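Local coordinates for protein GH26C (Muricauda sp. MAR_2010_75, PDB 6Q78) that probably hydrolyses internal beta-1,4-mannosidic bonds of mannans, as a family 26 glycoside hydrolase with a TIM-barrel fold, at residues C157-E162 against E167-S172; N181-I186 against S238-E243; P224-E227 against W232-W235. All blocks are in the same frame, centred on the assembly; numbering follows the deposited sequence.

Contact 1. Residues C157-E162 against E167-S172. With TRS (2-amino-2-hydroxymethyl-propane-1,3-diol), chain C.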
loop_
_atom_site.group_PDB
_atom_site.type_symbol
_atom_site.label_atom_id
_atom_site.label_comp_id
_atom_site.label_asym_id
_atom_site.label_seq_id
_atom_site.Cartn_x
_atom_site.Cartn_y
_atom_site.Cartn_z
ATOM N N CYS A 157 0.432 -5.193 -0.657
ATOM C CA CYS A 157 -0.645 -5.378 -1.621
ATOM C C CYS A 157 -0.672 -6.863 -1.981
ATOM O O CYS A 157 0.077 -7.672 -1.416
ATOM C CB CYS A 157 -0.471 -4.457 -2.838
ATOM S SG CYS A 157 1.040 -4.807 -3.805
ATOM N N TRP A 158 -1.574 -7.251 -2.892
ATOM C CA TRP A 158 -1.741 -8.665 -3.231
ATOM C C TRP A 158 -2.135 -8.783 -4.696
ATOM O O TRP A 158 -3.325 -8.671 -5.042
ATOM C CB TRP A 158 -2.801 -9.268 -2.329
ATOM C CG TRP A 158 -2.937 -10.754 -2.483
ATOM C CD1 TRP A 158 -2.046 -11.619 -3.088
ATOM C CD2 TRP A 158 -3.985 -11.572 -1.957
ATOM N NE1 TRP A 158 -2.506 -12.931 -2.996
ATOM C CE2 TRP A 158 -3.690 -12.920 -2.295
ATOM C CE3 TRP A 158 -5.156 -11.295 -1.261
ATOM C CZ2 TRP A 158 -4.513 -13.970 -1.917
ATOM C CZ3 TRP A 158 -5.996 -12.354 -0.915
ATOM C CH2 TRP A 158 -5.667 -13.660 -1.239
ATOM N N HIS A 159 -1.141 -9.054 -5.558
ATOM C CA HIS A 159 -1.443 -9.368 -6.951
ATOM C C HIS A 159 -1.794 -10.851 -6.995
ATOM O O HIS A 159 -0.957 -11.737 -7.246
ATOM C CB HIS A 159 -0.295 -8.983 -7.872
ATOM C CG HIS A 159 -0.191 -7.509 -8.109
ATOM N ND1 HIS A 159 0.476 -6.665 -7.242
ATOM C CD2 HIS A 159 -0.644 -6.728 -9.126
ATOM C CE1 HIS A 159 0.403 -5.424 -7.702
ATOM N NE2 HIS A 159 -0.287 -5.430 -8.831
ATOM N N PHE A 160 -3.073 -11.112 -6.691
ATOM C CA PHE A 160 -3.622 -12.455 -6.478
ATOM C C PHE A 160 -4.021 -13.059 -7.820
ATOM O O PHE A 160 -4.920 -12.561 -8.493
ATOM C CB PHE A 160 -4.807 -12.270 -5.523
ATOM C CG PHE A 160 -5.592 -13.538 -5.173
ATOM C CD1 PHE A 160 -5.021 -14.793 -5.244
ATOM C CD2 PHE A 160 -6.897 -13.423 -4.712
ATOM C CE1 PHE A 160 -5.770 -15.928 -4.886
ATOM C CE2 PHE A 160 -7.647 -14.541 -4.403
ATOM C CZ PHE A 160 -7.089 -15.793 -4.496
ATOM N N ARG A 161 -3.299 -14.088 -8.242
ATOM C CA ARG A 161 -3.629 -14.736 -9.507
ATOM C C ARG A 161 -4.998 -15.391 -9.399
ATOM O O ARG A 161 -5.353 -15.977 -8.374
ATOM C CB ARG A 161 -2.536 -15.743 -9.901
ATOM C CG ARG A 161 -1.220 -15.033 -10.192
ATOM C CD ARG A 161 -0.067 -15.993 -10.430
ATOM N NE ARG A 161 1.190 -15.284 -10.243
ATOM C CZ ARG A 161 1.815 -14.574 -11.169
ATOM N NH1 ARG A 161 1.316 -14.468 -12.391
ATOM N NH2 ARG A 161 2.953 -13.937 -10.841
ATOM N N GLU A 162 -5.764 -15.309 -10.478
ATOM C CA GLU A 162 -7.152 -15.709 -10.436
ATOM C C GLU A 162 -7.256 -17.204 -10.130
ATOM O O GLU A 162 -6.358 -17.983 -10.472
ATOM C CB GLU A 162 -7.844 -15.355 -11.760
ATOM C CG GLU A 162 -7.399 -16.187 -13.001
ATOM C CD GLU A 162 -7.993 -17.573 -13.012
ATOM O OE1 GLU A 162 -7.339 -18.520 -13.562
ATOM O OE2 GLU A 162 -9.123 -17.716 -12.493
ATOM N N GLU A 167 -2.700 -18.548 -12.712
ATOM C CA GLU A 167 -1.559 -18.048 -13.478
ATOM C C GLU A 167 -1.539 -16.543 -13.672
ATOM O O GLU A 167 -0.443 -15.980 -13.782
ATOM C CB GLU A 167 -1.509 -18.717 -14.858
ATOM C CG GLU A 167 -1.305 -20.197 -14.761
ATOM C CD GLU A 167 -1.095 -20.839 -16.118
ATOM O OE1 GLU A 167 -0.055 -21.512 -16.303
ATOM O OE2 GLU A 167 -1.955 -20.633 -16.998
ATOM N N HIS A 168 -2.704 -15.866 -13.754
ATOM C CA HIS A 168 -2.755 -14.463 -14.168
ATOM C C HIS A 168 -3.639 -13.656 -13.235
ATOM O O HIS A 168 -4.694 -14.131 -12.795
ATOM C CB HIS A 168 -3.315 -14.349 -15.603
ATOM C CG HIS A 168 -2.502 -15.091 -16.617
ATOM N ND1 HIS A 168 -1.211 -14.731 -16.953
ATOM C CD2 HIS A 168 -2.792 -16.194 -17.348
ATOM C CE1 HIS A 168 -0.746 -15.577 -17.860
ATOM N NE2 HIS A 168 -1.683 -16.471 -18.114
ATOM N N PHE A 169 -3.204 -12.437 -12.934
ATOM C CA PHE A 169 -4.087 -11.472 -12.300
ATOM C C PHE A 169 -4.546 -10.363 -13.234
ATOM O O PHE A 169 -5.583 -9.748 -12.962
ATOM C CB PHE A 169 -3.442 -10.825 -11.049
ATOM C CG PHE A 169 -2.005 -10.458 -11.209
ATOM C CD1 PHE A 169 -1.662 -9.280 -11.823
ATOM C CD2 PHE A 169 -1.013 -11.295 -10.757
ATOM C CE1 PHE A 169 -0.346 -8.952 -12.009
ATOM C CE2 PHE A 169 0.311 -10.978 -10.937
ATOM C CZ PHE A 169 0.642 -9.817 -11.575
ATOM N N TYR A 170 -3.844 -10.120 -14.347
ATOM C CA TYR A 170 -4.262 -9.098 -15.305
ATOM C C TYR A 170 -5.333 -9.680 -16.222
ATOM O O TYR A 170 -5.149 -10.760 -16.809
ATOM C CB TYR A 170 -3.068 -8.641 -16.148
ATOM C CG TYR A 170 -2.121 -7.694 -15.441
ATOM C CD1 TYR A 170 -2.608 -6.660 -14.651
ATOM C CD2 TYR A 170 -0.739 -7.860 -15.531
ATOM C CE1 TYR A 170 -1.761 -5.788 -13.986
ATOM C CE2 TYR A 170 0.125 -6.968 -14.867
ATOM C CZ TYR A 170 -0.403 -5.941 -14.112
ATOM O OH TYR A 170 0.448 -5.064 -13.433
ATOM N N THR A 171 -6.475 -8.988 -16.307
ATOM C CA THR A 171 -7.590 -9.516 -17.087
ATOM C C THR A 171 -7.237 -9.691 -18.563
ATOM O O THR A 171 -7.831 -10.538 -19.221
ATOM C CB THR A 171 -8.793 -8.605 -16.944
ATOM O OG1 THR A 171 -8.399 -7.272 -17.286
ATOM C CG2 THR A 171 -9.276 -8.638 -15.509
ATOM N N SER A 172 -6.296 -8.903 -19.103
ATOM C CA SER A 172 -5.952 -9.036 -20.527
ATOM C C SER A 172 -5.306 -10.379 -20.837
ATOM O O SER A 172 -5.274 -10.793 -22.008
ATOM C CB SER A 172 -4.967 -7.933 -20.921
ATOM O OG SER A 172 -3.746 -8.079 -20.214
HETATM C C TRS C . 0.341 -1.507 -10.295
HETATM C C1 TRS C . 0.834 -2.086 -8.986
HETATM C C2 TRS C . -0.682 -2.479 -10.878
HETATM C C3 TRS C . 1.557 -1.288 -11.217
HETATM N N TRS C . -0.288 -0.203 -10.040
HETATM O O1 TRS C . -0.264 -2.225 -8.085
HETATM O O2 TRS C . -0.072 -3.749 -11.120
HETATM O O3 TRS C . 1.204 -0.662 -12.436
HETATM O O HOH W 1 -4.957 -17.811 -14.436
#
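His-159 and Phe-169 meet within the loop that follows strand 153-157 of the TIM barrel, His-159 at the centre of an inverse gamma turn. Between the rings the contact is a tilted edge-to-face one: the histidine turns its edge to the phenylalanine face, centroids 5.0 Å apart and planes at 60°. His-159 CB stands over the middle of the same face, 3.7 Å from the ring centroid, a CH-pi contact.

Hydrogen bonds form the second group. Glu-162 N points almost straight (173°) at His-168 O, 2.8 Å away and above the carbonyl plane. Arg-161 NH1 reaches Glu-167 O at 2.7 Å, the oxygen lying at the guanidinium edge. CG anti to the carbonyl carbon (chi1 -65°) and an extended chain carry this guanidinium obliquely past the Phe-169 ring, whose CE2 stands over the rim of one guanidinium face. One water joins Glu-162 OE1 to Glu-167 N; Phe-164 N and Glu-165 N also bond the Glu-162 carboxylate.

The last group involves TRS, probably from the crystallisation liquor. Asp-116 holds His-159 ND1, which probably helps fix the imidazole's rotation and presents NE2 to TRS O2 at 2.8 Å; Tyr-170 OH is hydrogen-bonded to that same TRS O2 at 2.7 Å.

Contact 2. Residues N181-I186 against S238-E243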
loop_
_atom_site.group_PDB
_atom_site.type_symbol
_atom_site.label_atom_id
_atom_site.label_comp_id
_atom_site.label_asym_id
_atom_site.label_seq_id
_atom_site.Cartn_x
_atom_site.Cartn_y
_atom_site.Cartn_z
ATOM N N ASN A 181 -15.920 -14.591 -13.908
ATOM C CA ASN A 181 -16.349 -15.452 -12.815
ATOM C C ASN A 181 -15.354 -15.599 -11.674
ATOM O O ASN A 181 -15.717 -16.188 -10.652
ATOM C CB ASN A 181 -16.693 -16.851 -13.341
ATOM C CG ASN A 181 -17.887 -16.827 -14.263
ATOM O OD1 ASN A 181 -19.023 -16.875 -13.805
ATOM N ND2 ASN A 181 -17.641 -16.693 -15.573
ATOM N N ALA A 182 -14.135 -15.065 -11.785
ATOM C CA ALA A 182 -13.142 -15.285 -10.739
ATOM C C ALA A 182 -13.615 -14.780 -9.383
ATOM O O ALA A 182 -13.533 -15.508 -8.388
ATOM C CB ALA A 182 -11.817 -14.647 -11.154
ATOM N N LEU A 183 -14.069 -13.519 -9.309
ATOM C CA LEU A 183 -14.433 -12.954 -8.005
ATOM C C LEU A 183 -15.680 -13.637 -7.467
ATOM O O LEU A 183 -15.728 -14.055 -6.308
ATOM C CB LEU A 183 -14.639 -11.430 -8.090
ATOM C CG LEU A 183 -14.892 -10.782 -6.713
ATOM C CD1 LEU A 183 -14.323 -9.349 -6.611
ATOM C CD2 LEU A 183 -16.351 -10.739 -6.377
ATOM N N LYS A 184 -16.691 -13.805 -8.310
ATOM C CA LYS A 184 -17.880 -14.525 -7.866
ATOM C C LYS A 184 -17.522 -15.892 -7.286
ATOM O O LYS A 184 -18.140 -16.340 -6.310
ATOM C CB LYS A 184 -18.898 -14.672 -9.013
ATOM C CG LYS A 184 -19.472 -13.332 -9.500
ATOM C CD LYS A 184 -20.125 -13.452 -10.887
ATOM C CE LYS A 184 -20.522 -12.078 -11.417
ATOM N NZ LYS A 184 -21.056 -12.185 -12.806
ATOM N N SER A 185 -16.516 -16.570 -7.867
ATOM C CA SER A 185 -16.199 -17.928 -7.452
ATOM C C SER A 185 -15.542 -18.000 -6.074
ATOM O O SER A 185 -15.453 -19.095 -5.512
ATOM C CB SER A 185 -15.320 -18.633 -8.495
ATOM O OG SER A 185 -13.954 -18.218 -8.356
ATOM N N ILE A 186 -15.031 -16.886 -5.538
ATOM C CA ILE A 186 -14.380 -16.940 -4.228
ATOM C C ILE A 186 -15.280 -16.493 -3.090
ATOM O O ILE A 186 -14.877 -16.601 -1.918
ATOM C CB ILE A 186 -13.014 -16.237 -4.194
ATOM C CG1 ILE A 186 -13.181 -14.744 -4.449
ATOM C CG2 ILE A 186 -12.048 -16.932 -5.123
ATOM C CD1 ILE A 186 -11.880 -13.927 -4.170
ATOM N N SER A 238 -16.104 -3.984 -13.761
ATOM C CA SER A 238 -16.867 -4.576 -14.850
ATOM C C SER A 238 -17.185 -6.036 -14.598
ATOM O O SER A 238 -18.040 -6.604 -15.300
ATOM C CB SER A 238 -16.065 -4.507 -16.156
ATOM O OG SER A 238 -15.678 -3.181 -16.452
ATOM N N PHE A 239 -16.523 -6.652 -13.628
ATOM C CA PHE A 239 -16.589 -8.088 -13.433
ATOM C C PHE A 239 -17.364 -8.489 -12.196
ATOM O O PHE A 239 -17.585 -9.689 -11.993
ATOM C CB PHE A 239 -15.158 -8.642 -13.334
ATOM C CG PHE A 239 -14.290 -8.157 -14.428
ATOM C CD1 PHE A 239 -14.622 -8.463 -15.753
ATOM C CD2 PHE A 239 -13.205 -7.335 -14.170
ATOM C CE1 PHE A 239 -13.858 -7.967 -16.785
ATOM C CE2 PHE A 239 -12.443 -6.863 -15.214
ATOM C CZ PHE A 239 -12.762 -7.178 -16.504
ATOM N N CYS A 240 -17.812 -7.535 -11.381
ATOM C CA CYS A 240 -18.564 -7.873 -10.182
ATOM C C CYS A 240 -19.451 -6.694 -9.812
ATOM O O CYS A 240 -19.187 -5.545 -10.195
ATOM C CB CYS A 240 -17.637 -8.245 -9.003
ATOM S SG CYS A 240 -16.463 -6.946 -8.525
ATOM N N THR A 241 -20.525 -6.990 -9.090
ATOM C CA THR A 241 -21.377 -5.930 -8.585
ATOM C C THR A 241 -20.752 -5.266 -7.351
ATOM O O THR A 241 -19.829 -5.784 -6.729
ATOM C CB THR A 241 -22.740 -6.494 -8.190
ATOM O OG1 THR A 241 -22.588 -7.335 -7.042
ATOM C CG2 THR A 241 -23.394 -7.281 -9.348
ATOM N N ILE A 242 -21.280 -4.088 -7.016
ATOM C CA ILE A 242 -20.925 -3.398 -5.780
ATOM C C ILE A 242 -21.101 -4.324 -4.590
ATOM O O ILE A 242 -20.221 -4.441 -3.730
ATOM C CB ILE A 242 -21.803 -2.147 -5.631
ATOM C CG1 ILE A 242 -21.369 -1.096 -6.660
ATOM C CG2 ILE A 242 -21.765 -1.641 -4.176
ATOM C CD1 ILE A 242 -22.378 0.052 -6.830
ATOM N N GLU A 243 -22.249 -5.000 -4.525
ATOM C CA GLU A 243 -22.529 -5.873 -3.391
ATOM C C GLU A 243 -21.527 -7.021 -3.316
ATOM O O GLU A 243 -21.109 -7.412 -2.221
ATOM C CB GLU A 243 -23.970 -6.387 -3.477
ATOM C CG GLU A 243 -25.035 -5.265 -3.283
ATOM C CD GLU A 243 -25.424 -4.503 -4.564
ATOM O OE1 GLU A 243 -26.340 -3.666 -4.449
ATOM O OE2 GLU A 243 -24.854 -4.717 -5.670
HETATM O O HOH W 2 -16.619 -12.398 -10.920
HETATM O O HOH W 3 -19.060 -10.917 -14.385
#
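Phe-239 faces Lys-184 with its carbonyl group rather than its ring. One face of that ring is covered by Ser-238 CB, centred 4.1 Å above its plane, and the side chain leads away from helix 176-186 to pack against Thr-171. On the helix side, both direct contacts are aliphatic. Leu-183 carries the first: with CG anti to the backbone N (chi1 -175°), its two methyls lie against the Cys-240 side chain, CD1 3.7 Å from Cys-240 SG and CD2 3.8 Å from Cys-240 CB. In the second, Lys-184 CE passes 3.8 Å from Phe-239 O.

The polar link runs through water. Lys-184, extended beyond CG, gives NZ to a water at 2.8 Å, and this water donates to Phe-239 O. A second water accepts from Lys-184 N at 3.0 Å and lies within bonding distance of the same carbonyl oxygen. The helix is kinked here, and the N atoms of Leu-183 and Lys-184 make no bond to the preceding turn; solvent takes over for Lys-184.

Thr-241 caps the start of helix 242-259 through Glu-244 N. Leu-183 also packs on Glu-244 and Leu-248, and Lys-184 on Glu-244; this small, water-bridged contact sets the C-terminal part of helix 176-186 beside the first turns of helix 242-259. These helices follow strands 153-157 and 220-223, parallel neighbours in the TIM barrel, so adjacent beta-to-alpha connections meet here.

Contact 3. Residues P224-E227 against W232-W235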
loop_
_atom_site.group_PDB
_atom_site.type_symbol
_atom_site.label_atom_id
_atom_site.label_comp_id
_atom_site.label_asym_id
_atom_site.label_seq_id
_atom_site.Cartn_x
_atom_site.Cartn_y
_atom_site.Cartn_z
ATOM N N PRO A 224 -5.742 -5.089 0.018
ATOM C CA PRO A 224 -6.134 -6.083 -0.992
ATOM C C PRO A 224 -7.105 -5.502 -2.015
ATOM O O PRO A 224 -7.782 -4.488 -1.772
ATOM C CB PRO A 224 -6.882 -7.132 -0.160
ATOM C CG PRO A 224 -7.542 -6.284 0.933
ATOM C CD PRO A 224 -6.490 -5.218 1.284
ATOM N N PHE A 225 -7.165 -6.179 -3.174
ATOM C CA PHE A 225 -8.198 -5.879 -4.191
ATOM C C PHE A 225 -8.189 -4.399 -4.556
ATOM O O PHE A 225 -9.222 -3.735 -4.675
ATOM C CB PHE A 225 -9.588 -6.407 -3.758
ATOM C CG PHE A 225 -9.544 -7.861 -3.356
ATOM C CD1 PHE A 225 -9.243 -8.815 -4.322
ATOM C CD2 PHE A 225 -9.748 -8.267 -2.040
ATOM C CE1 PHE A 225 -9.140 -10.156 -3.981
ATOM C CE2 PHE A 225 -9.661 -9.602 -1.683
ATOM C CZ PHE A 225 -9.370 -10.549 -2.671
ATOM N N HIS A 226 -6.976 -3.899 -4.782
ATOM C CA HIS A 226 -6.794 -2.477 -5.065
ATOM C C HIS A 226 -7.114 -2.127 -6.524
ATOM O O HIS A 226 -7.162 -2.978 -7.427
ATOM C CB HIS A 226 -5.342 -2.066 -4.736
ATOM C CG HIS A 226 -4.307 -2.732 -5.600
ATOM N ND1 HIS A 226 -4.198 -4.109 -5.702
ATOM C CD2 HIS A 226 -3.323 -2.216 -6.385
ATOM C CE1 HIS A 226 -3.208 -4.407 -6.517
ATOM N NE2 HIS A 226 -2.647 -3.281 -6.938
ATOM N N GLU A 227 -7.318 -0.837 -6.758
ATOM C CA GLU A 227 -7.561 -0.352 -8.122
ATOM C C GLU A 227 -8.758 -1.030 -8.755
ATOM O O GLU A 227 -8.812 -1.208 -9.986
ATOM C CB GLU A 227 -6.304 -0.480 -9.016
ATOM C CG GLU A 227 -5.125 0.348 -8.434
ATOM C CD GLU A 227 -3.818 0.171 -9.163
ATOM O OE1 GLU A 227 -3.758 -0.483 -10.201
ATOM O OE2 GLU A 227 -2.795 0.697 -8.643
ATOM N N TRP A 232 -8.418 -3.682 -15.153
ATOM C CA TRP A 232 -7.223 -4.456 -15.454
ATOM C C TRP A 232 -7.020 -5.634 -14.518
ATOM O O TRP A 232 -6.233 -6.527 -14.857
ATOM C CB TRP A 232 -5.958 -3.591 -15.469
ATOM C CG TRP A 232 -5.830 -2.586 -14.320
ATOM C CD1 TRP A 232 -5.182 -2.791 -13.114
ATOM C CD2 TRP A 232 -6.264 -1.216 -14.325
ATOM N NE1 TRP A 232 -5.246 -1.634 -12.348
ATOM C CE2 TRP A 232 -5.892 -0.657 -13.069
ATOM C CE3 TRP A 232 -6.966 -0.421 -15.244
ATOM C CZ2 TRP A 232 -6.176 0.666 -12.733
ATOM C CZ3 TRP A 232 -7.247 0.896 -14.902
ATOM C CH2 TRP A 232 -6.866 1.418 -13.648
ATOM N N PHE A 233 -7.697 -5.667 -13.376
ATOM C CA PHE A 233 -7.698 -6.812 -12.463
ATOM C C PHE A 233 -9.080 -7.453 -12.448
ATOM O O PHE A 233 -10.095 -6.788 -12.716
ATOM C CB PHE A 233 -7.400 -6.358 -11.005
ATOM C CG PHE A 233 -6.026 -5.774 -10.794
ATOM C CD1 PHE A 233 -4.905 -6.421 -11.294
ATOM C CD2 PHE A 233 -5.864 -4.582 -10.101
ATOM C CE1 PHE A 233 -3.637 -5.921 -11.081
ATOM C CE2 PHE A 233 -4.593 -4.071 -9.889
ATOM C CZ PHE A 233 -3.476 -4.734 -10.386
ATOM N N TRP A 234 -9.128 -8.747 -12.090
ATOM C CA TRP A 234 -10.388 -9.496 -12.138
ATOM C C TRP A 234 -11.343 -9.121 -11.006
ATOM O O TRP A 234 -12.532 -9.467 -11.075
ATOM C CB TRP A 234 -10.102 -11.006 -12.201
ATOM C CG TRP A 234 -9.194 -11.529 -11.152
ATOM C CD1 TRP A 234 -7.825 -11.701 -11.252
ATOM C CD2 TRP A 234 -9.543 -11.943 -9.811
ATOM N NE1 TRP A 234 -7.322 -12.210 -10.074
ATOM C CE2 TRP A 234 -8.347 -12.349 -9.169
ATOM C CE3 TRP A 234 -10.739 -11.963 -9.087
ATOM C CZ2 TRP A 234 -8.305 -12.824 -7.852
ATOM C CZ3 TRP A 234 -10.711 -12.424 -7.767
ATOM C CH2 TRP A 234 -9.481 -12.840 -7.151
ATOM N N TRP A 235 -10.870 -8.400 -9.988
ATOM C CA TRP A 235 -11.750 -7.824 -8.988
ATOM C C TRP A 235 -12.266 -6.443 -9.403
ATOM O O TRP A 235 -12.867 -5.752 -8.581
ATOM C CB TRP A 235 -11.050 -7.777 -7.623
ATOM C CG TRP A 235 -9.708 -7.132 -7.650
ATOM C CD1 TRP A 235 -9.427 -5.779 -7.510
ATOM C CD2 TRP A 235 -8.431 -7.786 -7.748
ATOM N NE1 TRP A 235 -8.056 -5.568 -7.570
ATOM C CE2 TRP A 235 -7.422 -6.779 -7.675
ATOM C CE3 TRP A 235 -8.044 -9.121 -7.881
ATOM C CZ2 TRP A 235 -6.048 -7.070 -7.769
ATOM C CZ3 TRP A 235 -6.681 -9.424 -7.974
ATOM C CH2 TRP A 235 -5.686 -8.396 -7.917
HETATM O O HOH W 4 -8.811 -3.345 -11.925
#
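Trp-235 and His-226 are tied by a hydrogen bond inside the loop that leaves strand 220-223 of the TIM barrel. Trp-235 NE1 donates to His-226 O at 2.7 Å, nearly straight (167°), with the oxygen in the indole plane. A second indole bond across the two segments joins Trp-232 NE1 to Glu-227 OE1, 2.9 Å, taken on the anti lone pair of that oxygen, which sits somewhat out of the indole plane; OE2 is left turned toward TRS, whose N it binds, and lies close to the acidic Asp-297 and Glu-335. Backbone groups are met as well: a water donates to Glu-227 O and accepts from Phe-233 N at 3.0 Å, and Tyr-245 OH bonds Phe-225 O. His-226 NE2 is hydrogen-bonded to TRS O1.

Packing on both faces helps hold the Trp-235 donor in place. Trp-235, its CG set between the backbone N and carbonyl carbon (chi1 52°), is clasped on opposite faces by Phe-233 CB and Phe-225 CA, the latter 3.5 Å from the centroid of the five-membered ring. The Phe-225 ring adds an edge-to-face contact, planes at 78°. Replacing Trp-235 by a leucine would probably leave His-226 O without its indole donor and open a gap between Phe-225 and Phe-233, making the histidine backbone less firmly placed beside the pocket. The Phe-233 ring meets the His-226 imidazole obliquely, its CE2 over the rim of one face and 3.6 Å from His-226 NE2.

How the contacts relate
Contact 1 and contact 3 build adjoining walls of the pocket that holds TRS, their centres about 8 Å apart. They are stitched together at two points: Trp-234 NE1 lies 2.9 Å from Phe-160 O, and Thr-171 N 2.9 Å from Trp-232 O, both hydrogen-bonding distances. His-159 also meets His-226 edge-to-face. Both loops bond TRS, through His-159 and Tyr-170 of contact 1 and His-226 and Glu-227 of contact 3; Glu-335 also bonds it, consistent with an active-site pocket. Contact 2 lies farther out, its centre about 22 Å from the chain centre, against about 16 Å and 13 Å for contacts 1 and 3. It touches both by packing: Ala-182 CB is 3.6 Å from Trp-234 CE3 and 4.1 Å from Glu-162 CB.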